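Local coordinates for hypothetical protein (Aquifex aeolicus, PDB 2HEK), which is of unknown function but binds GDP and a zinc ion and, as an HD-domain protein, may act as a dGTPase, at residues A[143-148]-A[192-197]; A[293-298]-A[313-318]. All blocks are in the same frame, centred on the assembly; numbering follows the deposited sequence.

Overall arrangement
The two contacts follow one another along the chain, neither nested nor crossing. Past the zinc ligands H54 and D85, contact 1 opens at the start of helix 145-155. It closes, after 43 intervening residues, at the hairpin of strands 189-192 and 195-199, the mostly helical loop carrying the third zinc ligand, D161; a helix of the HD domain is thus joined to a hairpin of the HD-associated region, at the edge of a four-stranded mixed sheet. Contact 2 spans only 14 residues, bringing helix 292-305 against strand 311-318 of a three-stranded antiparallel sheet. The contact centres lie about 39 Å apart and their nearest atoms about 18 Å, so each fastens a separate part of the fold.

Contact 1: residues A[143-148]-A[192-197]; sequences EDEEEK and YENKVV
N194, at the tip of a hairpin, leans on E145 in the first turn of a helix capped by D144; just before it, E143 N and R136 both grip E147 OE1. The R136 bond is a salt bridge, and E143 N lies 2.9 Å from E147 OE1, approaching from above the carboxylate plane. D144 is the N-cap: its OD1 takes the hydrogen bond of E147 N at 2.9 Å, nearly straight at 169°. The N194 side chain lies obliquely over the turn, its CG 3.6 Å from E145 O and 4.0 Å from E145 CB, with the amide and the E145 carboxylate turned 52° apart. A bend at chi2 (-49°) folds the E145 chain, leaving OE1 6.3 Å from K195 NZ, too far for an ion pair. N194 sits at the third position of the type I' turn from Y192 to K195, closed by paired backbone bonds between Y192 and K195, with E193 and N194 both in the left-handed helical region. Farther along the helix, L149 receives N194 and V196, while E152 accepts from V196 N. The chemistry implies a division of labour: cap and E143-E147 bond lie within 143-148, the salt bridge ties the turn to helix 128-139, and the join to the hairpin rests on the N194 side chain, backed by apolar and hydrogen-bonded contacts of the following turns.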
loop_
_atom_site.group_PDB
_atom_site.type_symbol
_atom_site.label_atom_id
_atom_site.label_comp_id
_atom_site.label_asym_id
_atom_site.label_seq_id
_atom_site.Cartn_x
_atom_site.Cartn_y
_atom_site.Cartn_z
ATOM N N GLU A 143 -34.697 -20.989 7.665
ATOM C CA GLU A 143 -36.009 -21.645 7.573
ATOM C C GLU A 143 -37.000 -20.755 6.838
ATOM O O GLU A 143 -38.091 -21.202 6.494
ATOM C CB GLU A 143 -36.573 -21.910 8.980
ATOM C CG GLU A 143 -36.041 -23.134 9.666
ATOM C CD GLU A 143 -36.605 -23.288 11.083
ATOM O OE1 GLU A 143 -36.200 -24.228 11.792
ATOM O OE2 GLU A 143 -37.440 -22.458 11.495
ATOM N N ASP A 144 -36.656 -19.480 6.649
ATOM C CA ASP A 144 -37.489 -18.574 5.857
ATOM C C ASP A 144 -36.629 -17.624 5.026
ATOM O O ASP A 144 -35.394 -17.757 5.015
ATOM C CB ASP A 144 -38.555 -17.838 6.704
ATOM C CG ASP A 144 -37.963 -16.951 7.795
ATOM O OD1 ASP A 144 -36.866 -16.390 7.627
ATOM O OD2 ASP A 144 -38.627 -16.772 8.837
ATOM N N GLU A 145 -37.272 -16.686 4.334
ATOM C CA GLU A 145 -36.563 -15.809 3.396
ATOM C C GLU A 145 -35.747 -14.706 4.071
ATOM O O GLU A 145 -34.684 -14.354 3.591
ATOM C CB GLU A 145 -37.530 -15.219 2.383
ATOM C CG GLU A 145 -38.076 -16.251 1.393
ATOM C CD GLU A 145 -36.986 -17.115 0.754
ATOM O OE1 GLU A 145 -36.201 -16.596 -0.089
ATOM O OE2 GLU A 145 -36.918 -18.320 1.098
ATOM N N GLU A 146 -36.240 -14.163 5.185
ATOM C CA GLU A 146 -35.458 -13.215 5.972
ATOM C C GLU A 146 -34.199 -13.897 6.491
ATOM O O GLU A 146 -33.107 -13.355 6.347
ATOM C CB GLU A 146 -36.280 -12.614 7.121
ATOM C CG GLU A 146 -35.500 -11.686 8.097
ATOM C CD GLU A 146 -34.994 -10.343 7.504
ATOM O OE1 GLU A 146 -34.975 -10.133 6.259
ATOM O OE2 GLU A 146 -34.586 -9.483 8.318
ATOM N N GLU A 147 -34.346 -15.089 7.071
ATOM C CA GLU A 147 -33.203 -15.795 7.589
ATOM C C GLU A 147 -32.219 -16.116 6.468
ATOM O O GLU A 147 -31.017 -16.068 6.692
ATOM C CB GLU A 147 -33.591 -17.055 8.309
ATOM C CG GLU A 147 -34.287 -16.814 9.692
ATOM C CD GLU A 147 -34.758 -18.125 10.339
ATOM O OE1 GLU A 147 -34.255 -19.200 9.951
ATOM O OE2 GLU A 147 -35.628 -18.092 11.253
ATOM N N LYS A 148 -32.728 -16.434 5.279
ATOM C CA LYS A 148 -31.855 -16.771 4.152
ATOM C C LYS A 148 -31.046 -15.552 3.702
ATOM O O LYS A 148 -29.845 -15.676 3.484
ATOM C CB LYS A 148 -32.626 -17.399 2.977
ATOM C CG LYS A 148 -31.735 -17.796 1.771
ATOM C CD LYS A 148 -32.592 -18.300 0.619
ATOM C CE LYS A 148 -31.768 -18.825 -0.551
ATOM N NZ LYS A 148 -32.694 -19.361 -1.659
ATOM N N TYR A 192 -31.970 -8.110 -4.124
ATOM C CA TYR A 192 -32.987 -8.191 -5.163
ATOM C C TYR A 192 -33.663 -9.539 -5.055
ATOM O O TYR A 192 -32.990 -10.579 -4.973
ATOM C CB TYR A 192 -32.371 -7.921 -6.535
ATOM C CG TYR A 192 -33.389 -7.749 -7.639
ATOM C CD1 TYR A 192 -33.904 -6.495 -7.944
ATOM C CD2 TYR A 192 -33.836 -8.833 -8.377
ATOM C CE1 TYR A 192 -34.834 -6.329 -8.951
ATOM C CE2 TYR A 192 -34.767 -8.679 -9.387
ATOM C CZ TYR A 192 -35.262 -7.425 -9.670
ATOM O OH TYR A 192 -36.204 -7.270 -10.660
ATOM N N GLU A 193 -34.993 -9.531 -5.063
ATOM C CA GLU A 193 -35.750 -10.782 -4.936
ATOM C C GLU A 193 -35.228 -11.551 -3.723
ATOM O O GLU A 193 -35.020 -12.764 -3.772
ATOM C CB GLU A 193 -35.600 -11.640 -6.201
ATOM C CG GLU A 193 -36.436 -11.218 -7.420
ATOM C CD GLU A 193 -36.081 -12.039 -8.665
ATOM O OE1 GLU A 193 -35.555 -13.179 -8.500
ATOM O OE2 GLU A 193 -36.314 -11.548 -9.802
ATOM N N ASN A 194 -34.977 -10.820 -2.646
ATOM C CA ASN A 194 -34.450 -11.396 -1.414
ATOM C C ASN A 194 -33.088 -12.132 -1.501
ATOM O O ASN A 194 -32.762 -12.955 -0.639
ATOM C CB ASN A 194 -35.512 -12.298 -0.777
ATOM C CG ASN A 194 -35.406 -12.330 0.712
ATOM O OD1 ASN A 194 -35.061 -13.361 1.285
ATOM N ND2 ASN A 194 -35.664 -11.189 1.358
ATOM N N LYS A 195 -32.299 -11.839 -2.534
ATOM C CA LYS A 195 -30.932 -12.370 -2.623
ATOM C C LYS A 195 -29.943 -11.218 -2.520
ATOM O O LYS A 195 -30.274 -10.079 -2.895
ATOM C CB LYS A 195 -30.689 -13.081 -3.953
ATOM C CG LYS A 195 -31.541 -14.302 -4.226
ATOM C CD LYS A 195 -31.421 -14.693 -5.700
ATOM C CE LYS A 195 -32.765 -15.171 -6.279
ATOM N NZ LYS A 195 -33.267 -16.437 -5.645
ATOM N N VAL A 196 -28.736 -11.512 -2.024
ATOM C CA VAL A 196 -27.597 -10.592 -2.159
ATOM C C VAL A 196 -27.054 -10.762 -3.575
ATOM O O VAL A 196 -26.667 -11.859 -3.976
ATOM C CB VAL A 196 -26.472 -10.876 -1.115
ATOM C CG1 VAL A 196 -25.270 -9.894 -1.315
ATOM C CG2 VAL A 196 -27.010 -10.754 0.315
ATOM N N VAL A 197 -27.067 -9.693 -4.356
ATOM C CA VAL A 197 -26.603 -9.777 -5.755
ATOM C C VAL A 197 -25.562 -8.682 -5.986
ATOM O O VAL A 197 -25.405 -7.826 -5.129
ATOM C CB VAL A 197 -27.802 -9.614 -6.784
ATOM C CG1 VAL A 197 -28.882 -10.664 -6.533
ATOM C CG2 VAL A 197 -28.418 -8.235 -6.709
#

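Contact 2: residues A[293-298]-A[313-318]; sequences EKFSET and FDEVEK
F295 projects from helix 292-305 toward the strand: its CE1 faces F313 and its CE2 faces E315, while CZ between them touches both. With CG anti to the backbone N (chi1 171°), the ring extends out from the helix toward the sheet. Its CE1 lies 4.0 Å from F313 CD2, an apolar contact between two rings that meet obliquely. F313 takes a different first torsion, with CG anti to the carbonyl carbon and beside its backbone N (chi1 -54°); its CB also approaches, 4.1 Å from F295 CZ. E315 arrives as an extended arm whose aliphatic CG packs on the ring, 3.9 Å from F295 CZ. Its OE2 sits at the ring edge, near the ring plane and 3.1 Å from F295 CE2, while the carboxylate plane stands almost perpendicular to the ring at 86°. An anion so placed faces the ring hydrogens, where an aromatic edge is slightly positive, an approach that is probably mildly favourable. Y352 and I354 of the central strand also touch F295, and K299 makes a cation-pi contact with F313. Helix 292-305 follows strand 284-289 and precedes strand 311-318, with strand 349-356 inserted antiparallel between those two, an order characteristic of a split beta-alpha-beta motif.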
loop_
_atom_site.group_PDB
_atom_site.type_symbol
_atom_site.label_atom_id
_atom_site.label_comp_id
_atom_site.label_asym_id
_atom_site.label_seq_id
_atom_site.Cartn_x
_atom_site.Cartn_y
_atom_site.Cartn_z
ATOM N N GLU A 293 -5.074 -39.133 -15.181
ATOM C CA GLU A 293 -4.548 -40.386 -15.705
ATOM C C GLU A 293 -3.118 -40.648 -15.244
ATOM O O GLU A 293 -2.827 -41.752 -14.808
ATOM C CB GLU A 293 -4.652 -40.465 -17.231
ATOM C CG GLU A 293 -4.523 -41.909 -17.723
ATOM C CD GLU A 293 -4.633 -42.072 -19.245
ATOM O OE1 GLU A 293 -5.057 -41.124 -19.957
ATOM O OE2 GLU A 293 -4.283 -43.180 -19.709
ATOM N N LYS A 294 -2.235 -39.647 -15.333
ATOM C CA LYS A 294 -0.873 -39.778 -14.802
ATOM C C LYS A 294 -0.879 -40.141 -13.299
ATOM O O LYS A 294 -0.158 -41.057 -12.848
ATOM C CB LYS A 294 -0.084 -38.499 -15.067
ATOM C CG LYS A 294 1.429 -38.592 -14.889
ATOM C CD LYS A 294 2.049 -37.196 -15.030
ATOM C CE LYS A 294 3.496 -37.240 -15.525
ATOM N NZ LYS A 294 4.512 -37.352 -14.423
ATOM N N PHE A 295 -1.711 -39.439 -12.534
ATOM C CA PHE A 295 -1.943 -39.773 -11.120
ATOM C C PHE A 295 -2.356 -41.244 -10.927
ATOM O O PHE A 295 -1.702 -41.965 -10.176
ATOM C CB PHE A 295 -2.995 -38.825 -10.513
ATOM C CG PHE A 295 -3.451 -39.206 -9.134
ATOM C CD1 PHE A 295 -2.600 -39.071 -8.029
ATOM C CD2 PHE A 295 -4.736 -39.682 -8.929
ATOM C CE1 PHE A 295 -3.022 -39.421 -6.752
ATOM C CE2 PHE A 295 -5.169 -40.050 -7.661
ATOM C CZ PHE A 295 -4.307 -39.903 -6.558
ATOM N N SER A 296 -3.443 -41.662 -11.581
ATOM C CA SER A 296 -3.977 -43.033 -11.451
ATOM C C SER A 296 -2.938 -44.094 -11.805
ATOM O O SER A 296 -2.824 -45.114 -11.108
ATOM C CB SER A 296 -5.215 -43.243 -12.326
ATOM O OG SER A 296 -6.218 -42.277 -12.055
ATOM N N GLU A 297 -2.186 -43.840 -12.874
ATOM C CA GLU A 297 -1.157 -44.769 -13.329
ATOM C C GLU A 297 0.074 -44.824 -12.407
ATOM O O GLU A 297 0.652 -45.895 -12.210
ATOM C CB GLU A 297 -0.687 -44.401 -14.736
ATOM C CG GLU A 297 0.205 -45.446 -15.385
ATOM C CD GLU A 297 -0.549 -46.710 -15.750
ATOM O OE1 GLU A 297 -1.769 -46.768 -15.495
ATOM O OE2 GLU A 297 0.081 -47.641 -16.291
ATOM N N THR A 298 0.472 -43.682 -11.842
ATOM C CA THR A 298 1.601 -43.658 -10.916
ATOM C C THR A 298 1.181 -44.347 -9.615
ATOM O O THR A 298 1.928 -45.151 -9.068
ATOM C CB THR A 298 2.138 -42.221 -10.704
ATOM O OG1 THR A 298 2.421 -41.641 -11.979
ATOM C CG2 THR A 298 3.429 -42.214 -9.889
ATOM N N PHE A 313 -2.025 -40.218 -0.644
ATOM C CA PHE A 313 -2.583 -39.656 -1.870
ATOM C C PHE A 313 -3.465 -38.470 -1.492
ATOM O O PHE A 313 -4.046 -38.435 -0.405
ATOM C CB PHE A 313 -3.355 -40.732 -2.662
ATOM C CG PHE A 313 -2.538 -41.952 -2.933
ATOM C CD1 PHE A 313 -2.671 -43.088 -2.136
ATOM C CD2 PHE A 313 -1.585 -41.948 -3.941
ATOM C CE1 PHE A 313 -1.885 -44.217 -2.359
ATOM C CE2 PHE A 313 -0.778 -43.069 -4.173
ATOM C CZ PHE A 313 -0.927 -44.205 -3.387
ATOM N N ASP A 314 -3.551 -37.486 -2.372
ATOM C CA ASP A 314 -4.416 -36.357 -2.092
ATOM C C ASP A 314 -5.007 -35.893 -3.402
ATOM O O ASP A 314 -4.276 -35.704 -4.367
ATOM C CB ASP A 314 -3.626 -35.225 -1.411
ATOM C CG ASP A 314 -4.536 -34.155 -0.811
ATOM O OD1 ASP A 314 -5.622 -34.499 -0.307
ATOM O OD2 ASP A 314 -4.179 -32.959 -0.850
ATOM N N GLU A 315 -6.330 -35.747 -3.435
ATOM C CA GLU A 315 -7.024 -35.242 -4.620
ATOM C C GLU A 315 -7.736 -33.957 -4.257
ATOM O O GLU A 315 -8.570 -33.929 -3.354
ATOM C CB GLU A 315 -8.027 -36.275 -5.160
ATOM C CG GLU A 315 -7.367 -37.613 -5.569
ATOM C CD GLU A 315 -8.344 -38.651 -6.165
ATOM O OE1 GLU A 315 -9.476 -38.292 -6.552
ATOM O OE2 GLU A 315 -7.959 -39.835 -6.268
ATOM N N VAL A 316 -7.372 -32.886 -4.951
ATOM C CA VAL A 316 -8.025 -31.579 -4.775
ATOM C C VAL A 316 -8.743 -31.157 -6.063
ATOM O O VAL A 316 -8.125 -31.044 -7.123
ATOM C CB VAL A 316 -6.996 -30.520 -4.407
ATOM C CG1 VAL A 316 -7.608 -29.177 -4.549
ATOM C CG2 VAL A 316 -6.491 -30.745 -3.005
ATOM N N GLU A 317 -10.052 -30.953 -5.975
ATOM C CA GLU A 317 -10.852 -30.502 -7.122
ATOM C C GLU A 317 -11.839 -29.425 -6.666
ATOM O O GLU A 317 -12.892 -29.753 -6.086
ATOM C CB GLU A 317 -11.569 -31.681 -7.812
ATOM C CG GLU A 317 -10.622 -32.597 -8.622
ATOM C CD GLU A 317 -11.298 -33.823 -9.253
ATOM O OE1 GLU A 317 -12.507 -34.059 -9.026
ATOM O OE2 GLU A 317 -10.597 -34.557 -9.992
ATOM N N LYS A 318 -11.482 -28.155 -6.933
ATOM C CA LYS A 318 -12.176 -26.974 -6.407
ATOM C C LYS A 318 -12.660 -25.968 -7.463
ATOM O O LYS A 318 -11.886 -25.490 -8.307
ATOM C CB LYS A 318 -11.258 -26.242 -5.440
ATOM C CG LYS A 318 -11.897 -25.085 -4.730
ATOM C CD LYS A 318 -12.794 -25.602 -3.613
ATOM C CE LYS A 318 -13.537 -24.470 -2.903
ATOM N NZ LYS A 318 -14.041 -24.877 -1.553
#